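Phenylalanine hydroxylase (Colwellia psychrerythraea, PDB 2V27) is a cold-active enzyme that probably hydroxylates L-phenylalanine to L-tyrosine at a single iron, using molecular oxygen and tetrahydrobiopterin. Local coordinates at residues F157-F168 and V210-Q221. Sequence-based numbering, arbitrary orientation. Where two conformers were deposited one is given.
Sequences FLARLYWFTIEF and VLRTPYRIDIMQ. With FE (Fe (III) ion), chain E.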
loop_
_atom_site.group_PDB
_atom_site.type_symbol
_atom_site.label_atom_id
_atom_site.label_comp_id
_atom_site.label_asym_id
_atom_site.label_seq_id
_atom_site.Cartn_x
_atom_site.Cartn_y
_atom_site.Cartn_z
ATOM N N PHE B 157 2.872 20.462 -5.207
ATOM C CA PHE B 157 3.313 20.112 -6.562
ATOM C C PHE B 157 4.809 19.926 -6.615
ATOM O O PHE B 157 5.281 19.027 -7.286
ATOM C CB PHE B 157 2.857 21.194 -7.560
ATOM C CG PHE B 157 1.402 21.053 -7.966
ATOM C CD1 PHE B 157 1.075 20.311 -9.109
ATOM C CD2 PHE B 157 0.370 21.612 -7.189
ATOM C CE1 PHE B 157 -0.290 20.121 -9.497
ATOM C CE2 PHE B 157 -0.980 21.424 -7.555
ATOM C CZ PHE B 157 -1.295 20.701 -8.715
ATOM N N LEU B 158 5.546 20.786 -5.901
ATOM C CA LEU B 158 6.991 20.660 -5.858
ATOM C C LEU B 158 7.377 19.322 -5.191
ATOM O O LEU B 158 8.201 18.599 -5.724
ATOM C CB LEU B 158 7.574 21.875 -5.077
ATOM C CG LEU B 158 7.444 23.204 -5.826
ATOM C CD1 LEU B 158 8.044 24.358 -4.967
ATOM C CD2 LEU B 158 8.148 23.058 -7.162
ATOM N N ALA B 159 6.793 19.005 -4.042
ATOM C CA ALA B 159 7.065 17.705 -3.392
ATOM C C ALA B 159 6.811 16.480 -4.319
ATOM O O ALA B 159 7.528 15.484 -4.227
ATOM C CB ALA B 159 6.256 17.572 -2.070
ATOM N N ARG B 160 5.828 16.601 -5.204
ATOM C CA ARG B 160 5.447 15.556 -6.137
ATOM C C ARG B 160 6.578 15.411 -7.168
ATOM O O ARG B 160 7.051 14.286 -7.495
ATOM C CB ARG B 160 4.081 15.889 -6.799
ATOM C CG ARG B 160 3.628 14.935 -7.882
ATOM C CD ARG B 160 2.229 15.362 -8.388
ATOM N NE ARG B 160 1.199 15.226 -7.356
ATOM C CZ ARG B 160 0.381 16.204 -6.999
ATOM N NH1 ARG B 160 0.429 17.396 -7.626
ATOM N NH2 ARG B 160 -0.476 15.980 -6.002
ATOM N N LEU B 161 7.072 16.550 -7.671
ATOM C CA LEU B 161 8.224 16.569 -8.556
ATOM C C LEU B 161 9.454 15.895 -7.892
ATOM O O LEU B 161 10.125 15.044 -8.498
ATOM C CB LEU B 161 8.584 18.000 -8.995
ATOM C CG LEU B 161 9.851 18.141 -9.868
ATOM C CD1 LEU B 161 9.861 17.279 -11.186
ATOM C CD2 LEU B 161 10.089 19.652 -10.202
ATOM N N TYR B 162 9.719 16.222 -6.635
ATOM C CA TYR B 162 10.854 15.704 -5.885
ATOM C C TYR B 162 10.676 14.185 -5.748
ATOM O O TYR B 162 11.632 13.406 -5.968
ATOM C CB TYR B 162 10.832 16.361 -4.502
ATOM C CG TYR B 162 12.090 16.172 -3.650
ATOM C CD1 TYR B 162 13.148 17.091 -3.753
ATOM C CD2 TYR B 162 12.218 15.104 -2.774
ATOM C CE1 TYR B 162 14.310 16.965 -2.995
ATOM C CE2 TYR B 162 13.401 14.975 -1.971
ATOM C CZ TYR B 162 14.418 15.944 -2.111
ATOM O OH TYR B 162 15.628 15.922 -1.412
ATOM N N TRP B 163 9.446 13.757 -5.462
ATOM C CA TRP B 163 9.156 12.349 -5.239
ATOM C C TRP B 163 9.538 11.535 -6.478
ATOM O O TRP B 163 10.191 10.505 -6.372
ATOM C CB TRP B 163 7.655 12.188 -4.939
ATOM C CG TRP B 163 7.247 10.763 -4.679
ATOM C CD1 TRP B 163 6.568 9.899 -5.546
ATOM C CD2 TRP B 163 7.412 10.049 -3.449
ATOM N NE1 TRP B 163 6.339 8.682 -4.907
ATOM C CE2 TRP B 163 6.824 8.750 -3.616
ATOM C CE3 TRP B 163 8.018 10.366 -2.225
ATOM C CZ2 TRP B 163 6.848 7.770 -2.582
ATOM C CZ3 TRP B 163 8.020 9.409 -1.198
ATOM C CH2 TRP B 163 7.438 8.123 -1.383
ATOM N N PHE B 164 9.106 12.016 -7.634
ATOM C CA PHE B 164 9.330 11.282 -8.848
ATOM C C PHE B 164 10.714 11.414 -9.467
ATOM O O PHE B 164 10.985 10.775 -10.497
ATOM C CB PHE B 164 8.241 11.641 -9.835
ATOM C CG PHE B 164 6.917 10.995 -9.482
ATOM C CD1 PHE B 164 5.809 11.771 -9.070
ATOM C CD2 PHE B 164 6.811 9.581 -9.530
ATOM C CE1 PHE B 164 4.557 11.152 -8.761
ATOM C CE2 PHE B 164 5.610 8.939 -9.229
ATOM C CZ PHE B 164 4.467 9.723 -8.855
ATOM N N THR B 165 11.598 12.236 -8.864
ATOM C CA THR B 165 12.975 12.442 -9.373
ATOM C C THR B 165 13.945 12.024 -8.263
ATOM O O THR B 165 14.411 10.894 -8.241
ATOM C CB THR B 165 13.214 13.936 -9.836
ATOM O OG1 THR B 165 12.797 14.861 -8.809
ATOM C CG2 THR B 165 12.387 14.184 -11.103
ATOM N N ILE B 166 14.211 12.917 -7.321
ATOM C CA ILE B 166 15.174 12.625 -6.261
ATOM C C ILE B 166 14.851 11.371 -5.449
ATOM O O ILE B 166 15.802 10.664 -5.037
ATOM C CB ILE B 166 15.314 13.898 -5.376
ATOM C CG1 ILE B 166 16.048 14.985 -6.236
ATOM C CG2 ILE B 166 16.086 13.607 -4.032
ATOM C CD1 ILE B 166 16.081 16.329 -5.639
ATOM N N GLU B 167 13.555 11.113 -5.154
ATOM C CA GLU B 167 13.258 9.928 -4.348
ATOM C C GLU B 167 13.116 8.640 -5.200
ATOM O O GLU B 167 13.715 7.601 -4.844
ATOM C CB GLU B 167 12.068 10.145 -3.384
ATOM C CG GLU B 167 12.350 11.300 -2.443
ATOM C CD GLU B 167 13.438 10.957 -1.387
ATOM O OE1 GLU B 167 13.862 11.894 -0.677
ATOM O OE2 GLU B 167 13.849 9.778 -1.223
ATOM N N PHE B 168 12.319 8.675 -6.270
ATOM C CA PHE B 168 11.989 7.449 -7.027
ATOM C C PHE B 168 12.340 7.462 -8.509
ATOM O O PHE B 168 11.811 6.682 -9.297
ATOM C CB PHE B 168 10.492 7.069 -6.779
ATOM C CG PHE B 168 10.293 6.494 -5.406
ATOM C CD1 PHE B 168 10.085 7.328 -4.320
ATOM C CD2 PHE B 168 10.472 5.125 -5.185
ATOM C CE1 PHE B 168 10.036 6.817 -3.017
ATOM C CE2 PHE B 168 10.418 4.605 -3.892
ATOM C CZ PHE B 168 10.192 5.468 -2.802
ATOM N N VAL B 210 4.256 14.503 -14.610
ATOM C CA VAL B 210 4.746 14.284 -13.233
ATOM C C VAL B 210 3.969 15.185 -12.283
ATOM O O VAL B 210 3.443 14.702 -11.286
ATOM C CB VAL B 210 6.256 14.590 -13.130
ATOM C CG1 VAL B 210 6.722 14.758 -11.612
ATOM C CG2 VAL B 210 7.041 13.549 -13.807
ATOM N N LEU B 211 3.820 16.482 -12.596
ATOM C CA LEU B 211 3.096 17.388 -11.699
ATOM C C LEU B 211 1.597 16.983 -11.486
ATOM O O LEU B 211 0.980 17.358 -10.496
ATOM C CB LEU B 211 3.158 18.824 -12.261
ATOM C CG LEU B 211 4.544 19.490 -12.171
ATOM C CD1 LEU B 211 4.553 20.761 -12.988
ATOM C CD2 LEU B 211 4.990 19.757 -10.712
ATOM N N ARG B 212 1.059 16.259 -12.475
ATOM C CA ARG B 212 -0.348 15.810 -12.434
ATOM C C ARG B 212 -0.560 14.431 -11.785
ATOM O O ARG B 212 -1.692 13.958 -11.734
ATOM C CB ARG B 212 -0.905 15.760 -13.845
ATOM C CG ARG B 212 -1.118 17.224 -14.384
ATOM C CD ARG B 212 -1.638 17.209 -15.834
ATOM N NE ARG B 212 -3.014 16.768 -15.795
ATOM C CZ ARG B 212 -3.517 15.705 -16.421
ATOM N NH1 ARG B 212 -2.780 14.931 -17.252
ATOM N NH2 ARG B 212 -4.790 15.407 -16.185
ATOM N N THR B 213 0.498 13.762 -11.314
ATOM C CA THR B 213 0.343 12.354 -10.874
ATOM C C THR B 213 0.095 12.244 -9.347
ATOM O O THR B 213 0.994 12.547 -8.561
ATOM C CB THR B 213 1.622 11.554 -11.255
ATOM O OG1 THR B 213 1.828 11.584 -12.681
ATOM C CG2 THR B 213 1.446 10.071 -10.822
ATOM N N PRO B 214 -1.078 11.773 -8.922
ATOM C CA PRO B 214 -1.300 11.572 -7.457
ATOM C C PRO B 214 -0.384 10.459 -6.996
ATOM O O PRO B 214 -0.057 9.515 -7.774
ATOM C CB PRO B 214 -2.735 11.021 -7.359
ATOM C CG PRO B 214 -3.185 10.816 -8.717
ATOM C CD PRO B 214 -2.241 11.402 -9.753
ATOM N N TYR B 215 0.075 10.540 -5.762
ATOM C CA TYR B 215 0.914 9.430 -5.252
ATOM C C TYR B 215 0.701 9.332 -3.742
ATOM O O TYR B 215 0.164 10.243 -3.081
ATOM C CB TYR B 215 2.414 9.695 -5.521
ATOM C CG TYR B 215 2.995 10.831 -4.757
ATOM C CD1 TYR B 215 3.820 10.616 -3.646
ATOM C CD2 TYR B 215 2.741 12.154 -5.169
ATOM C CE1 TYR B 215 4.362 11.704 -2.934
ATOM C CE2 TYR B 215 3.267 13.236 -4.475
ATOM C CZ TYR B 215 4.065 13.008 -3.376
ATOM O OH TYR B 215 4.603 14.045 -2.635
ATOM N N ARG B 216 1.099 8.180 -3.207
ATOM C CA ARG B 216 0.975 7.885 -1.772
ATOM C C ARG B 216 2.276 7.306 -1.301
ATOM O O ARG B 216 2.845 6.459 -1.980
ATOM C CB ARG B 216 -0.170 6.914 -1.501
ATOM C CG ARG B 216 -1.537 7.418 -1.955
ATOM C CD ARG B 216 -2.030 8.594 -1.068
ATOM N NE ARG B 216 -3.370 9.032 -1.520
ATOM C CZ ARG B 216 -3.607 9.970 -2.449
ATOM N NH1 ARG B 216 -2.599 10.641 -3.044
ATOM N NH2 ARG B 216 -4.884 10.238 -2.798
ATOM N N ILE B 217 2.744 7.736 -0.138
ATOM C CA ILE B 217 4.099 7.342 0.281
ATOM C C ILE B 217 4.241 5.939 0.841
ATOM O O ILE B 217 5.328 5.391 0.794
ATOM C CB ILE B 217 4.777 8.328 1.271
ATOM C CG1 ILE B 217 4.006 8.367 2.583
ATOM C CG2 ILE B 217 4.818 9.714 0.614
ATOM C CD1 ILE B 217 4.778 9.060 3.741
ATOM N N ASP B 218 3.118 5.381 1.303
ATOM C CA ASP B 218 3.061 4.124 2.066
ATOM C C ASP B 218 2.628 2.900 1.244
ATOM O O ASP B 218 2.237 1.868 1.804
ATOM C CB ASP B 218 2.120 4.322 3.280
ATOM C CG ASP B 218 2.601 5.411 4.230
ATOM O OD1 ASP B 218 3.835 5.564 4.361
ATOM O OD2 ASP B 218 1.761 6.129 4.848
ATOM N N ILE B 219 2.730 3.028 -0.079
ATOM C CA ILE B 219 2.358 1.918 -0.988
ATOM C C ILE B 219 3.480 1.596 -2.004
ATOM O O ILE B 219 4.396 2.411 -2.203
ATOM C CB ILE B 219 1.022 2.135 -1.785
ATOM C CG1 ILE B 219 1.205 3.315 -2.770
ATOM C CG2 ILE B 219 -0.136 2.386 -0.835
ATOM C CD1 ILE B 219 -0.012 3.479 -3.695
ATOM N N MET B 220 3.451 0.399 -2.614
ATOM C CA MET B 220 4.353 0.108 -3.720
ATOM C C MET B 220 3.884 1.015 -4.879
ATOM O O MET B 220 2.718 1.075 -5.238
ATOM C CB MET B 220 4.271 -1.354 -4.077
ATOM C CG MET B 220 4.622 -2.299 -2.901
ATOM S SD MET B 220 6.191 -1.901 -2.073
ATOM C CE MET B 220 7.359 -2.307 -3.403
ATOM N N GLN B 221 4.830 1.774 -5.414
ATOM C CA GLN B 221 4.528 2.775 -6.403
ATOM C C GLN B 221 3.973 2.158 -7.718
ATOM O O GLN B 221 4.623 1.316 -8.366
ATOM C CB GLN B 221 5.790 3.629 -6.671
ATOM C CG GLN B 221 6.216 4.440 -5.388
ATOM C CD GLN B 221 5.075 5.269 -4.894
ATOM O OE1 GLN B 221 4.662 6.233 -5.551
ATOM N NE2 GLN B 221 4.592 4.931 -3.717
HETATM FE FE FE E . 15.138 10.649 0.452
HETATM O O HOH W 1 13.344 10.709 1.819
HETATM O O HOH W 2 15.699 12.164 1.785
#
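Two torsions bring Trp-163 and Tyr-215 together: the indole swings opposite its own backbone N (chi1 -180°), while the phenol ring is tucked between its backbone N and carbonyl carbon (chi1 67°), which turns it toward helix 152-167, against the indole. The five-membered ring of Trp-163 stacks on the Tyr-215 ring with centroids 4.1 Å apart and planes 25° from parallel. Ile-217 sets CG2 over the six-membered ring of Trp-163, 4.0 Å from its centroid, and Phe-168 covers the face opposite Tyr-215. At the indole edge, Trp-163 NE1 donates to OE1 of Gln-221 (3.0 Å), meeting the carboxamide from above its plane. That amide cannot easily turn, because its NE2 also donates to the carbonyls of Arg-216 and Ile-219. A leucine in place of Trp-163 would probably leave Gln-221 OE1 without its donor and Tyr-215 without its stacking partner. Further back, Arg-160 passes Tyr-215 CE2 with its CB, bends at chi3 and gives NH1 to Leu-211 O at 2.9 Å; its NE lies 2.9 Å from Thr-213 O. Phe-164 reaches both Thr-213 and Val-210: its CZ lies 3.6 Å from Thr-213 CG2 and its CB 3.9 Å from Val-210 CG1. Helix 152-167 carries Glu-167, which binds the iron through both carboxylate oxygens beside His-122 and His-127; the helix flank is wrapped by the chain running from helix 207-211 toward strand 223-227, with helix 241-254 packed on Phe-157 and helix 134-147 on Leu-161.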